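Local coordinates for protein phosphoserine phosphatase (Homo sapiens, PDB 6HYY) that hydrolyses O-phosphoserine to serine and inorganic phosphate, as a magnesium-dependent phosphatase of the haloacid dehalogenase family, at residues A[13-18]-A[99-104]; A[18-23]-A[171-176]; A[38-43]-A[59-64]; A[65-70]-A[129-134]. All blocks are in the same frame, centred on the assembly; numbering follows the deposited sequence.

Contact 1: A[13-18]-A[99-104]; sequences VCFDVD and VQVFLI. With MG (magnesium ion), chain D; SER (serine), chain E.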
loop_
_atom_site.group_PDB
_atom_site.type_symbol
_atom_site.label_atom_id
_atom_site.label_comp_id
_atom_site.label_asym_id
_atom_site.label_seq_id
_atom_site.Cartn_x
_atom_site.Cartn_y
_atom_site.Cartn_z
ATOM N N VAL A 13 -9.782 1.334 8.453
ATOM C CA VAL A 13 -8.334 1.179 8.520
ATOM C C VAL A 13 -7.814 1.115 7.097
ATOM O O VAL A 13 -8.304 0.320 6.290
ATOM C CB VAL A 13 -7.934 -0.085 9.296
ATOM C CG1 VAL A 13 -6.415 -0.323 9.163
ATOM C CG2 VAL A 13 -8.343 0.005 10.749
ATOM N N CYS A 14 -6.849 1.967 6.782
ATOM C CA CYS A 14 -6.215 1.981 5.470
ATOM C C CYS A 14 -4.814 1.418 5.618
ATOM O O CYS A 14 -4.057 1.871 6.479
ATOM C CB CYS A 14 -6.121 3.384 4.877
ATOM S SG CYS A 14 -7.723 4.194 4.700
ATOM N N PHE A 15 -4.487 0.425 4.801
ATOM C CA PHE A 15 -3.168 -0.183 4.803
ATOM C C PHE A 15 -2.399 0.247 3.568
ATOM O O PHE A 15 -2.912 0.145 2.447
ATOM C CB PHE A 15 -3.258 -1.703 4.775
ATOM C CG PHE A 15 -3.730 -2.341 6.041
ATOM C CD1 PHE A 15 -2.838 -2.691 7.050
ATOM C CD2 PHE A 15 -5.078 -2.628 6.215
ATOM C CE1 PHE A 15 -3.273 -3.298 8.210
ATOM C CE2 PHE A 15 -5.527 -3.263 7.375
ATOM C CZ PHE A 15 -4.628 -3.577 8.388
ATOM N N ASP A 16 -1.163 0.689 3.778
ATOM C CA ASP A 16 -0.156 0.694 2.730
ATOM C C ASP A 16 0.070 -0.736 2.235
ATOM O O ASP A 16 0.016 -1.684 3.020
ATOM C CB ASP A 16 1.127 1.288 3.328
ATOM C CG ASP A 16 2.341 1.150 2.424
ATOM O OD1 ASP A 16 2.273 1.580 1.270
ATOM O OD2 ASP A 16 3.358 0.638 2.910
ATOM N N VAL A 17 0.334 -0.892 0.935
ATOM C CA VAL A 17 0.586 -2.235 0.403
ATOM C C VAL A 17 2.069 -2.622 0.448
ATOM O O VAL A 17 2.447 -3.564 1.170
ATOM C CB VAL A 17 0.012 -2.367 -1.017
ATOM C CG1 VAL A 17 0.341 -3.746 -1.589
ATOM C CG2 VAL A 17 -1.498 -2.131 -1.000
ATOM N N ASP A 18 2.929 -1.917 -0.304
ATOM C CA ASP A 18 4.322 -2.365 -0.442
ATOM C C ASP A 18 5.057 -2.315 0.897
ATOM O O ASP A 18 5.124 -1.269 1.551
ATOM C CB ASP A 18 5.128 -1.530 -1.451
ATOM C CG ASP A 18 4.640 -1.649 -2.899
ATOM O OD1 ASP A 18 3.964 -2.630 -3.264
ATOM O OD2 ASP A 18 4.953 -0.730 -3.695
ATOM N N VAL A 99 -15.255 -3.162 10.550
ATOM C CA VAL A 99 -14.354 -2.068 10.200
ATOM C C VAL A 99 -14.118 -2.099 8.697
ATOM O O VAL A 99 -13.878 -3.170 8.121
ATOM C CB VAL A 99 -13.033 -2.213 10.974
ATOM C CG1 VAL A 99 -12.034 -1.131 10.536
ATOM C CG2 VAL A 99 -13.266 -2.135 12.464
ATOM N N GLN A 100 -14.242 -0.938 8.036
ATOM C CA GLN A 100 -14.015 -0.852 6.594
ATOM C C GLN A 100 -12.516 -0.830 6.318
ATOM O O GLN A 100 -11.796 0.001 6.877
ATOM C CB GLN A 100 -14.698 0.393 6.028
ATOM C CG GLN A 100 -16.225 0.357 6.286
ATOM C CD GLN A 100 -16.883 -0.874 5.693
ATOM O OE1 GLN A 100 -17.003 -0.985 4.478
ATOM N NE2 GLN A 100 -17.290 -1.824 6.549
ATOM N N VAL A 101 -12.029 -1.770 5.508
ATOM C CA VAL A 101 -10.595 -1.924 5.275
ATOM C C VAL A 101 -10.270 -1.533 3.842
ATOM O O VAL A 101 -10.932 -1.982 2.897
ATOM C CB VAL A 101 -10.153 -3.360 5.586
ATOM C CG1 VAL A 101 -8.647 -3.533 5.299
ATOM C CG2 VAL A 101 -10.473 -3.706 7.049
ATOM N N PHE A 102 -9.222 -0.717 3.673
ATOM C CA PHE A 102 -8.838 -0.191 2.372
ATOM C C PHE A 102 -7.369 -0.486 2.145
ATOM O O PHE A 102 -6.605 -0.601 3.098
ATOM C CB PHE A 102 -9.062 1.339 2.254
ATOM C CG PHE A 102 -10.498 1.745 2.431
ATOM C CD1 PHE A 102 -11.010 1.960 3.694
ATOM C CD2 PHE A 102 -11.322 1.906 1.333
ATOM C CE1 PHE A 102 -12.356 2.317 3.867
ATOM C CE2 PHE A 102 -12.677 2.232 1.493
ATOM C CZ PHE A 102 -13.178 2.457 2.762
ATOM N N LEU A 103 -6.997 -0.607 0.872
ATOM C CA LEU A 103 -5.608 -0.715 0.464
ATOM C C LEU A 103 -5.247 0.515 -0.351
ATOM O O LEU A 103 -5.980 0.887 -1.275
ATOM C CB LEU A 103 -5.375 -1.983 -0.362
ATOM C CG LEU A 103 -5.684 -3.337 0.283
ATOM C CD1 LEU A 103 -5.229 -4.466 -0.665
ATOM C CD2 LEU A 103 -5.001 -3.464 1.635
ATOM N N ILE A 104 -4.124 1.148 -0.014
ATOM C CA ILE A 104 -3.659 2.334 -0.727
ATOM C C ILE A 104 -2.232 2.082 -1.184
ATOM O O ILE A 104 -1.387 1.650 -0.390
ATOM C CB ILE A 104 -3.726 3.614 0.137
ATOM C CG1 ILE A 104 -5.117 3.773 0.743
ATOM C CG2 ILE A 104 -3.363 4.832 -0.719
ATOM C CD1 ILE A 104 -5.228 4.953 1.699
HETATM MG MG MG D . 5.271 0.990 1.907
HETATM N N SER E . 4.488 1.766 -3.561
HETATM C CA SER E . 3.335 2.030 -2.709
HETATM C C SER E . 3.405 3.449 -2.160
HETATM O O SER E . 3.286 3.623 -0.952
HETATM C CB SER E . 3.275 1.057 -1.551
HETATM O OG SER E . 1.965 0.769 -1.121
HETATM O OXT SER E . 3.609 4.437 -2.873
HETATM O O HOH W 1 5.472 1.789 0.044
HETATM O O HOH W 2 5.286 3.196 2.231
HETATM O O HOH W 3 7.476 0.762 1.559
#
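The central parallel strand pair of the haloacid dehalogenase Rossmann-like core joins 13-16 to 100-104 and delivers the DxD motif, Asp16-Val17-Asp18, to the active site. Val13 N donates to Gln100 O (2.9 Å), and Phe15 N to Phe102 O (2.9 Å, nearly straight at 174°); Phe102 N and Ile104 N answer to Val13 O and Phe15 O. On one face Ile104 CD1 rests against Cys14 CB (3.7 Å), while on the other Val101 CG1 meets the Phe15 ring at its edge, 3.8 Å from Phe15 CE2. At the strand end, Asp16 divides its carboxylate: OD2 binds magnesium at 2.2 Å and OD1 accepts from the bound serine OG at 2.5 Å. Asp18 gives the metal its backbone O and takes the serine N on OD2 (2.5 Å). With an asparagine in place of Asp18, the serine N is likely to lose its charged partner. Asp16 OD1, also salt-bridged to Lys154, is thus held between the serine hydroxyl and a lysine, at the position of the family's nucleophile.

Contact 2: A[18-23]-A[171-176]; sequences DSTVIR and IMIGDG. With MG (magnesium ion), chain D; SER (serine), chain E.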
loop_
_atom_site.group_PDB
_atom_site.type_symbol
_atom_site.label_atom_id
_atom_site.label_comp_id
_atom_site.label_asym_id
_atom_site.label_seq_id
_atom_site.Cartn_x
_atom_site.Cartn_y
_atom_site.Cartn_z
ATOM N N ASP A 18 2.929 -1.917 -0.304
ATOM C CA ASP A 18 4.322 -2.365 -0.442
ATOM C C ASP A 18 5.057 -2.315 0.897
ATOM O O ASP A 18 5.124 -1.269 1.551
ATOM C CB ASP A 18 5.128 -1.530 -1.451
ATOM C CG ASP A 18 4.640 -1.649 -2.899
ATOM O OD1 ASP A 18 3.964 -2.630 -3.264
ATOM O OD2 ASP A 18 4.953 -0.730 -3.695
ATOM N N SER A 19 5.650 -3.447 1.276
ATOM C CA SER A 19 6.392 -3.669 2.510
ATOM C C SER A 19 5.524 -3.607 3.757
ATOM O O SER A 19 6.044 -3.723 4.866
ATOM C CB SER A 19 7.576 -2.705 2.652
ATOM O OG SER A 19 8.432 -2.858 1.534
ATOM N N THR A 20 4.199 -3.487 3.609
ATOM C CA THR A 20 3.292 -3.558 4.750
ATOM C C THR A 20 2.365 -4.758 4.600
ATOM O O THR A 20 2.572 -5.762 5.279
ATOM C CB THR A 20 2.516 -2.251 4.906
ATOM O OG1 THR A 20 3.463 -1.214 5.200
ATOM C CG2 THR A 20 1.559 -2.343 6.054
ATOM N N VAL A 21 1.389 -4.707 3.700
ATOM C CA VAL A 21 0.510 -5.859 3.474
ATOM C C VAL A 21 1.253 -6.974 2.749
ATOM O O VAL A 21 0.998 -8.165 2.988
ATOM C CB VAL A 21 -0.732 -5.411 2.683
ATOM C CG1 VAL A 21 -1.555 -6.622 2.220
ATOM C CG2 VAL A 21 -1.588 -4.520 3.548
ATOM N N ILE A 22 2.154 -6.617 1.839
ATOM C CA ILE A 22 3.007 -7.604 1.178
ATOM C C ILE A 22 4.460 -7.365 1.577
ATOM O O ILE A 22 4.841 -6.292 2.025
ATOM C CB ILE A 22 2.852 -7.589 -0.355
ATOM C CG1 ILE A 22 3.281 -6.228 -0.928
ATOM C CG2 ILE A 22 1.415 -7.984 -0.757
ATOM C CD1 ILE A 22 3.191 -6.132 -2.456
ATOM N N ARG A 23 5.290 -8.397 1.388
ATOM C CA ARG A 23 6.676 -8.312 1.838
ATOM C C ARG A 23 7.530 -7.464 0.904
ATOM O O ARG A 23 8.495 -6.835 1.356
ATOM C CB ARG A 23 7.263 -9.724 1.970
ATOM C CG ARG A 23 6.318 -10.680 2.683
ATOM C CD ARG A 23 7.068 -11.686 3.544
ATOM N NE ARG A 23 7.349 -11.124 4.864
ATOM C CZ ARG A 23 7.768 -11.823 5.915
ATOM N NH1 ARG A 23 7.956 -13.137 5.822
ATOM N NH2 ARG A 23 7.995 -11.201 7.068
ATOM N N ILE A 171 -7.683 5.056 10.615
ATOM C CA ILE A 171 -6.295 4.806 10.988
ATOM C C ILE A 171 -5.529 4.432 9.730
ATOM O O ILE A 171 -6.005 3.614 8.932
ATOM C CB ILE A 171 -6.185 3.687 12.037
ATOM C CG1 ILE A 171 -6.948 4.089 13.315
ATOM C CG2 ILE A 171 -4.714 3.365 12.340
ATOM C CD1 ILE A 171 -6.793 3.112 14.457
ATOM N N MET A 172 -4.362 5.044 9.544
ATOM C CA MET A 172 -3.432 4.665 8.478
ATOM C C MET A 172 -2.345 3.758 9.054
ATOM O O MET A 172 -1.815 4.054 10.124
ATOM C CB MET A 172 -2.780 5.905 7.868
ATOM C CG MET A 172 -1.731 5.595 6.818
ATOM S SD MET A 172 -2.502 5.227 5.228
ATOM C CE MET A 172 -1.296 4.147 4.439
ATOM N N ILE A 173 -2.047 2.651 8.366
ATOM C CA ILE A 173 -1.015 1.698 8.794
ATOM C C ILE A 173 -0.029 1.510 7.663
ATOM O O ILE A 173 -0.424 1.143 6.554
ATOM C CB ILE A 173 -1.625 0.347 9.202
ATOM C CG1 ILE A 173 -2.616 0.551 10.357
ATOM C CG2 ILE A 173 -0.489 -0.651 9.570
ATOM C CD1 ILE A 173 -3.191 -0.733 10.963
ATOM N N GLY A 174 1.251 1.756 7.941
ATOM C CA GLY A 174 2.248 1.595 6.891
ATOM C C GLY A 174 3.653 1.713 7.438
ATOM O O GLY A 174 3.869 2.045 8.609
ATOM N N ASP A 175 4.611 1.402 6.568
ATOM C CA ASP A 175 6.005 1.311 6.978
ATOM C C ASP A 175 6.808 2.578 6.750
ATOM O O ASP A 175 7.877 2.721 7.355
ATOM C CB ASP A 175 6.698 0.164 6.229
ATOM C CG ASP A 175 6.821 0.434 4.742
ATOM O OD1 ASP A 175 5.783 0.632 4.093
ATOM O OD2 ASP A 175 7.960 0.455 4.206
ATOM N N GLY A 176 6.330 3.506 5.917
ATOM C CA GLY A 176 7.167 4.556 5.381
ATOM C C GLY A 176 6.740 5.953 5.804
ATOM O O GLY A 176 5.663 6.164 6.366
HETATM MG MG MG D . 5.271 0.990 1.907
HETATM N N SER E . 4.488 1.766 -3.561
HETATM C CA SER E . 3.335 2.030 -2.709
HETATM C C SER E . 3.405 3.449 -2.160
HETATM O O SER E . 3.286 3.623 -0.952
HETATM C CB SER E . 3.275 1.057 -1.551
HETATM O OG SER E . 1.965 0.769 -1.121
HETATM O OXT SER E . 3.609 4.437 -2.873
HETATM O O HOH W 3 7.476 0.762 1.559
HETATM O O HOH W 1 5.472 1.789 0.044
HETATM O O HOH W 2 5.286 3.196 2.231
#
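Two edges of the magnesium site of this haloacid dehalogenase phosphatase meet here, the helical turn that begins at the second DxD aspartate and the loop that follows strand 171-174. Asp18 O and Asp175 OD1 are both ligands of the metal, each at 2.3 Å, and three waters lie in the same coordination shell. The other oxygen, Asp175 OD2, accepts from one of these waters at 2.7 Å and lies 3.5 Å from Ser19 CB; it also forms a salt bridge with Arg198. Asp175 CG sits between its backbone N and carbonyl carbon (chi1 67°), which swings the carboxylate back toward 18-20. Thr20 slants across it, OG1 3.2 Å from Asp175 OD1, a second-shell hydroxyl that is hydrogen-bonded to Asp16 OD2 and lies beside Asp175. Thr20 CG2 stands 4.0 Å from Ile173 O. Around this site, Thr20 also touches Phe192 of strand 188-192, Ile173 packs on Val13 and Phe15 of strand 12-16, and helix 2-8 adds Phe7 against Ile173.

Contact 3: A[38-43]-A[59-64]; sequences DAVSEM and TERLAL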
loop_
_atom_site.group_PDB
_atom_site.type_symbol
_atom_site.label_atom_id
_atom_site.label_comp_id
_atom_site.label_asym_id
_atom_site.label_seq_id
_atom_site.Cartn_x
_atom_site.Cartn_y
_atom_site.Cartn_z
ATOM N N ASP A 38 17.698 -4.068 -10.825
ATOM C CA ASP A 38 18.697 -3.265 -10.122
ATOM C C ASP A 38 18.403 -1.779 -10.258
ATOM O O ASP A 38 18.324 -1.052 -9.256
ATOM C CB ASP A 38 20.097 -3.578 -10.652
ATOM C CG ASP A 38 20.591 -4.956 -10.243
ATOM O OD1 ASP A 38 20.182 -5.453 -9.173
ATOM O OD2 ASP A 38 21.382 -5.553 -11.002
ATOM N N ALA A 39 18.235 -1.306 -11.495
ATOM C CA ALA A 39 18.001 0.114 -11.728
ATOM C C ALA A 39 16.728 0.589 -11.037
ATOM O O ALA A 39 16.718 1.649 -10.400
ATOM C CB ALA A 39 17.933 0.391 -13.231
ATOM N N VAL A 40 15.651 -0.189 -11.132
ATOM C CA VAL A 40 14.370 0.269 -10.601
ATOM C C VAL A 40 14.366 0.223 -9.076
ATOM O O VAL A 40 13.871 1.147 -8.420
ATOM C CB VAL A 40 13.220 -0.556 -11.205
ATOM C CG1 VAL A 40 11.948 -0.400 -10.372
ATOM C CG2 VAL A 40 12.979 -0.137 -12.650
ATOM N N SER A 41 14.917 -0.845 -8.486
ATOM C CA SER A 41 14.989 -0.929 -7.029
ATOM C C SER A 41 15.742 0.260 -6.446
ATOM O O SER A 41 15.357 0.795 -5.398
ATOM C CB SER A 41 15.653 -2.242 -6.605
ATOM O OG SER A 41 14.756 -3.335 -6.728
ATOM N N GLU A 42 16.808 0.698 -7.120
ATOM C CA GLU A 42 17.532 1.879 -6.667
ATOM C C GLU A 42 16.673 3.134 -6.776
ATOM O O GLU A 42 16.637 3.950 -5.847
ATOM C CB GLU A 42 18.824 2.041 -7.465
ATOM C CG GLU A 42 19.775 3.076 -6.884
ATOM C CD GLU A 42 19.942 2.934 -5.377
ATOM O OE1 GLU A 42 19.824 3.954 -4.663
ATOM O OE2 GLU A 42 20.186 1.801 -4.904
ATOM N N MET A 43 15.967 3.304 -7.897
ATOM C CA MET A 43 15.097 4.468 -8.043
ATOM C C MET A 43 13.984 4.464 -7.007
ATOM O O MET A 43 13.549 5.527 -6.554
ATOM C CB MET A 43 14.504 4.510 -9.451
ATOM C CG MET A 43 15.529 4.569 -10.565
ATOM S SD MET A 43 14.801 4.205 -12.177
ATOM C CE MET A 43 14.650 5.837 -12.868
ATOM N N THR A 59 7.155 7.737 -13.534
ATOM C CA THR A 59 7.340 7.755 -14.984
ATOM C C THR A 59 8.694 7.180 -15.371
ATOM O O THR A 59 8.794 6.354 -16.287
ATOM C CB THR A 59 7.201 9.186 -15.505
ATOM O OG1 THR A 59 5.912 9.697 -15.155
ATOM C CG2 THR A 59 7.360 9.219 -17.020
ATOM N N GLU A 60 9.750 7.587 -14.660
ATOM C CA GLU A 60 11.098 7.152 -15.014
ATOM C C GLU A 60 11.295 5.658 -14.788
ATOM O O GLU A 60 11.978 4.996 -15.577
ATOM C CB GLU A 60 12.130 7.949 -14.221
ATOM C CG GLU A 60 12.116 9.429 -14.518
ATOM C CD GLU A 60 12.843 10.224 -13.457
ATOM O OE1 GLU A 60 13.059 11.439 -13.658
ATOM O OE2 GLU A 60 13.199 9.629 -12.418
ATOM N N ARG A 61 10.732 5.109 -13.708
ATOM C CA ARG A 61 10.874 3.675 -13.479
ATOM C C ARG A 61 10.117 2.884 -14.534
ATOM O O ARG A 61 10.630 1.897 -15.069
ATOM C CB ARG A 61 10.381 3.306 -12.077
ATOM C CG ARG A 61 11.362 3.627 -10.958
ATOM C CD ARG A 61 10.743 3.398 -9.577
ATOM N NE ARG A 61 9.769 4.430 -9.225
ATOM C CZ ARG A 61 9.078 4.440 -8.085
ATOM N NH1 ARG A 61 9.257 3.473 -7.194
ATOM N NH2 ARG A 61 8.205 5.406 -7.833
ATOM N N LEU A 62 8.891 3.314 -14.855
ATOM C CA LEU A 62 8.118 2.620 -15.875
ATOM C C LEU A 62 8.754 2.764 -17.253
ATOM O O LEU A 62 8.646 1.849 -18.082
ATOM C CB LEU A 62 6.680 3.137 -15.872
ATOM C CG LEU A 62 5.852 2.617 -14.688
ATOM C CD1 LEU A 62 4.534 3.370 -14.578
ATOM C CD2 LEU A 62 5.612 1.125 -14.808
ATOM N N ALA A 63 9.437 3.884 -17.508
ATOM C CA ALA A 63 10.146 4.036 -18.774
ATOM C C ALA A 63 11.244 2.987 -18.930
ATOM O O ALA A 63 11.517 2.539 -20.050
ATOM C CB ALA A 63 10.723 5.449 -18.888
ATOM N N LEU A 64 11.876 2.573 -17.829
ATOM C CA LEU A 64 12.841 1.477 -17.905
ATOM C C LEU A 64 12.164 0.114 -17.976
ATOM O O LEU A 64 12.690 -0.804 -18.620
ATOM C CB LEU A 64 13.786 1.507 -16.706
ATOM C CG LEU A 64 14.645 2.754 -16.504
ATOM C CD1 LEU A 64 15.514 2.589 -15.270
ATOM C CD2 LEU A 64 15.501 3.046 -17.736
#
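Met43 and Arg61 bury the largest areas where helices 37-46 and 54-65 pack as an antiparallel pair in the helical cap inserted between strands 12-16 and 100-105. The two short segments run at 172° with their axes 9.8 Å apart, and Val40 and Arg61 make the closest CA pair. Met43 reaches across with three successive parts of its chain. CB lies 3.6 Å from Arg61 CG, the two side chains sliding past each other in opposite directions; SD touches Leu64 CD1 at 3.6 Å; and CE ends over Glu60 CB, also at 3.6 Å. The bend at the last torsion (chi3 102°) turns that methyl toward Glu60. Cutting Met43 back to an alanine would keep CB beside Arg61 but is likely to open a gap where SD and CE lay, next to Leu64 CD1 and Glu60 CB. Arg61 serves the contact with its aliphatic part, which also crosses Val40 at about a right angle, Arg61 CD being 4.1 Å from Val40 CG1. Its polar end belongs to other partners: NE donates to Ala57 O of its own helix and NH1 is hydrogen-bonded to Thr44 OG1 of the facing helix, so the guanidinium ties the two helices beyond the apolar seam. Leu64 completes the seam: its CD1 methyl, besides meeting the sulfur, stands 3.9 Å from Ala39 CB.

Contact 4: A[65-70]-A[129-134]; sequences IQPSRE and NRLKFY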
loop_
_atom_site.group_PDB
_atom_site.type_symbol
_atom_site.label_atom_id
_atom_site.label_comp_id
_atom_site.label_asym_id
_atom_site.label_seq_id
_atom_site.Cartn_x
_atom_site.Cartn_y
_atom_site.Cartn_z
ATOM N N ILE A 65 11.012 -0.045 -17.322
ATOM C CA ILE A 65 10.369 -1.352 -17.252
ATOM C C ILE A 65 9.616 -1.661 -18.541
ATOM O O ILE A 65 9.721 -2.768 -19.081
ATOM C CB ILE A 65 9.438 -1.418 -16.026
ATOM C CG1 ILE A 65 10.244 -1.264 -14.733
ATOM C CG2 ILE A 65 8.642 -2.704 -16.021
ATOM C CD1 ILE A 65 9.387 -0.930 -13.508
ATOM N N GLN A 66 8.823 -0.707 -19.025
ATOM C CA GLN A 66 7.953 -0.899 -20.182
ATOM C C GLN A 66 7.134 -2.185 -20.066
ATOM O O GLN A 66 7.201 -3.054 -20.947
ATOM C CB GLN A 66 8.762 -0.893 -21.471
ATOM C CG GLN A 66 9.640 0.325 -21.638
ATOM C CD GLN A 66 9.091 1.300 -22.653
ATOM O OE1 GLN A 66 8.666 0.908 -23.742
ATOM N NE2 GLN A 66 9.108 2.582 -22.309
ATOM N N PRO A 67 6.345 -2.341 -19.007
ATOM C CA PRO A 67 5.706 -3.634 -18.750
ATOM C C PRO A 67 4.570 -3.897 -19.725
ATOM O O PRO A 67 3.670 -3.072 -19.896
ATOM C CB PRO A 67 5.187 -3.491 -17.317
ATOM C CG PRO A 67 4.898 -2.032 -17.197
ATOM C CD PRO A 67 5.957 -1.328 -18.006
ATOM N N SER A 68 4.607 -5.065 -20.351
ATOM C CA SER A 68 3.493 -5.457 -21.190
ATOM C C SER A 68 2.388 -6.062 -20.333
ATOM O O SER A 68 2.607 -6.477 -19.192
ATOM C CB SER A 68 3.952 -6.454 -22.260
ATOM O OG SER A 68 4.088 -7.754 -21.719
ATOM N N ARG A 69 1.177 -6.098 -20.890
ATOM C CA ARG A 69 0.073 -6.699 -20.154
ATOM C C ARG A 69 0.363 -8.161 -19.836
ATOM O O ARG A 69 0.065 -8.635 -18.733
ATOM C CB ARG A 69 -1.239 -6.563 -20.929
ATOM C CG ARG A 69 -2.436 -7.037 -20.120
ATOM C CD ARG A 69 -3.766 -6.823 -20.825
ATOM N NE ARG A 69 -4.864 -7.222 -19.947
ATOM C CZ ARG A 69 -5.291 -8.473 -19.803
ATOM N NH1 ARG A 69 -4.722 -9.455 -20.492
ATOM N NH2 ARG A 69 -6.287 -8.744 -18.970
ATOM N N GLU A 70 0.964 -8.886 -20.786
ATOM C CA GLU A 70 1.335 -10.277 -20.543
ATOM C C GLU A 70 2.363 -10.405 -19.423
ATOM O O GLU A 70 2.317 -11.363 -18.650
ATOM C CB GLU A 70 1.865 -10.909 -21.834
ATOM C CG GLU A 70 2.496 -12.282 -21.662
ATOM C CD GLU A 70 2.476 -13.103 -22.944
ATOM O OE1 GLU A 70 2.151 -12.541 -24.015
ATOM O OE2 GLU A 70 2.780 -14.313 -22.878
ATOM N N ASN A 129 -2.310 3.044 -8.603
ATOM C CA ASN A 129 -2.109 3.557 -9.948
ATOM C C ASN A 129 -2.594 2.543 -10.982
ATOM O O ASN A 129 -2.731 1.353 -10.707
ATOM C CB ASN A 129 -0.647 3.925 -10.141
ATOM C CG ASN A 129 -0.307 5.175 -9.389
ATOM O OD1 ASN A 129 -1.046 6.158 -9.478
ATOM N ND2 ASN A 129 0.749 5.139 -8.595
ATOM N N ARG A 130 -2.922 3.042 -12.174
ATOM C CA ARG A 130 -3.526 2.222 -13.224
ATOM C C ARG A 130 -2.607 2.255 -14.433
ATOM O O ARG A 130 -2.422 3.313 -15.039
ATOM C CB ARG A 130 -4.916 2.730 -13.604
ATOM C CG ARG A 130 -5.937 2.694 -12.492
ATOM C CD ARG A 130 -7.309 3.013 -13.061
ATOM N NE ARG A 130 -7.919 1.837 -13.667
ATOM C CZ ARG A 130 -9.109 1.831 -14.260
ATOM N NH1 ARG A 130 -9.819 2.954 -14.332
ATOM N NH2 ARG A 130 -9.590 0.703 -14.768
ATOM N N LEU A 131 -2.025 1.108 -14.771
ATOM C CA LEU A 131 -1.225 1.018 -15.987
ATOM C C LEU A 131 -2.121 1.044 -17.225
ATOM O O LEU A 131 -3.262 0.576 -17.204
ATOM C CB LEU A 131 -0.390 -0.262 -15.983
ATOM C CG LEU A 131 0.729 -0.371 -14.953
ATOM C CD1 LEU A 131 1.254 -1.804 -14.934
ATOM C CD2 LEU A 131 1.836 0.609 -15.243
ATOM N N LYS A 132 -1.580 1.589 -18.314
ATOM C CA LYS A 132 -2.241 1.615 -19.611
ATOM C C LYS A 132 -1.467 0.745 -20.598
ATOM O O LYS A 132 -0.238 0.658 -20.539
ATOM C CB LYS A 132 -2.353 3.047 -20.159
ATOM C CG LYS A 132 -3.199 4.000 -19.303
ATOM C CD LYS A 132 -3.317 5.386 -19.935
ATOM C CE LYS A 132 -4.124 6.338 -19.059
ATOM N NZ LYS A 132 -4.341 7.668 -19.701
ATOM N N PHE A 133 -2.209 0.105 -21.498
ATOM C CA PHE A 133 -1.649 -0.788 -22.498
ATOM C C PHE A 133 -2.285 -0.508 -23.854
ATOM O O PHE A 133 -3.461 -0.157 -23.950
ATOM C CB PHE A 133 -1.875 -2.252 -22.121
ATOM C CG PHE A 133 -1.454 -2.581 -20.721
ATOM C CD1 PHE A 133 -0.131 -2.881 -20.434
ATOM C CD2 PHE A 133 -2.381 -2.574 -19.687
ATOM C CE1 PHE A 133 0.267 -3.185 -19.145
ATOM C CE2 PHE A 133 -1.993 -2.875 -18.391
ATOM C CZ PHE A 133 -0.674 -3.177 -18.119
ATOM N N TYR A 134 -1.493 -0.679 -24.906
ATOM C CA TYR A 134 -2.062 -0.609 -26.240
ATOM C C TYR A 134 -2.802 -1.905 -26.560
ATOM O O TYR A 134 -2.795 -2.870 -25.792
ATOM C CB TYR A 134 -0.967 -0.299 -27.259
ATOM C CG TYR A 134 -0.400 1.091 -27.091
ATOM C CD1 TYR A 134 -1.214 2.207 -27.237
ATOM C CD2 TYR A 134 0.940 1.290 -26.778
ATOM C CE1 TYR A 134 -0.719 3.481 -27.088
ATOM C CE2 TYR A 134 1.453 2.572 -26.629
ATOM C CZ TYR A 134 0.611 3.666 -26.783
ATOM O OH TYR A 134 1.081 4.950 -26.639
#
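Segment 65-70 leaves helix 54-65 at Gln66, whose positive phi (49°) turns the chain, and enters helix 69-78 after Ser68 at the N-cap; strand 131-133 passes alongside, with Arg69 and Phe133 the nearest CA pair at 6.6 Å. Phe133 dominates the side-chain packing. One face of its ring is met by Arg69 CB in a CH-pi contact, 4.0 Å from the centroid and 15° off the normal, and the Arg69 backbone N comes within 3.5 Å of Phe133 CD1. Pro67 O approaches the same ring at its edge, in plane, 3.5 Å from Phe133 CE1; this buried carbonyl has no hydrogen-bonding partner in the model. The contact lays the linker between two helices of the cap against the outer part of the core sheet, where strand 126-133 pairs antiparallel with 139-142. The Arg69 side chain, CG anti to the backbone N (chi1 -173°) and extended as far as NE, carries its guanidinium away from the strand. Leu131 makes a looser apolar touch, CD1 against Pro67 CG at 4.3 Å. Tyr139 of the neighbouring strand packs on both Pro67 and Leu131.

Contacts 1 and 2 are buried at the core and share Asp18, helix 17-21, the magnesium ion and the serine; their strands 12-16 and 170-174 are sheet neighbours, with Cys14 N probably bonded to Ile171 O. Contact 1 is knit by backbone hydrogen bonds, contact 2 by metal coordination. Contacts 3 and 4 lie farther out, partly buried and at the surface, and rely on apolar and ring packing. They meet through helix 54-65, where Val40 packs on Ile65 and Leu62 on both Pro67 and Leu131. Contact 3 is nested inside the loops closed by contacts 1 and 2, whereas contact 4 reaches the sheet of contacts 1 and 2 near its margin.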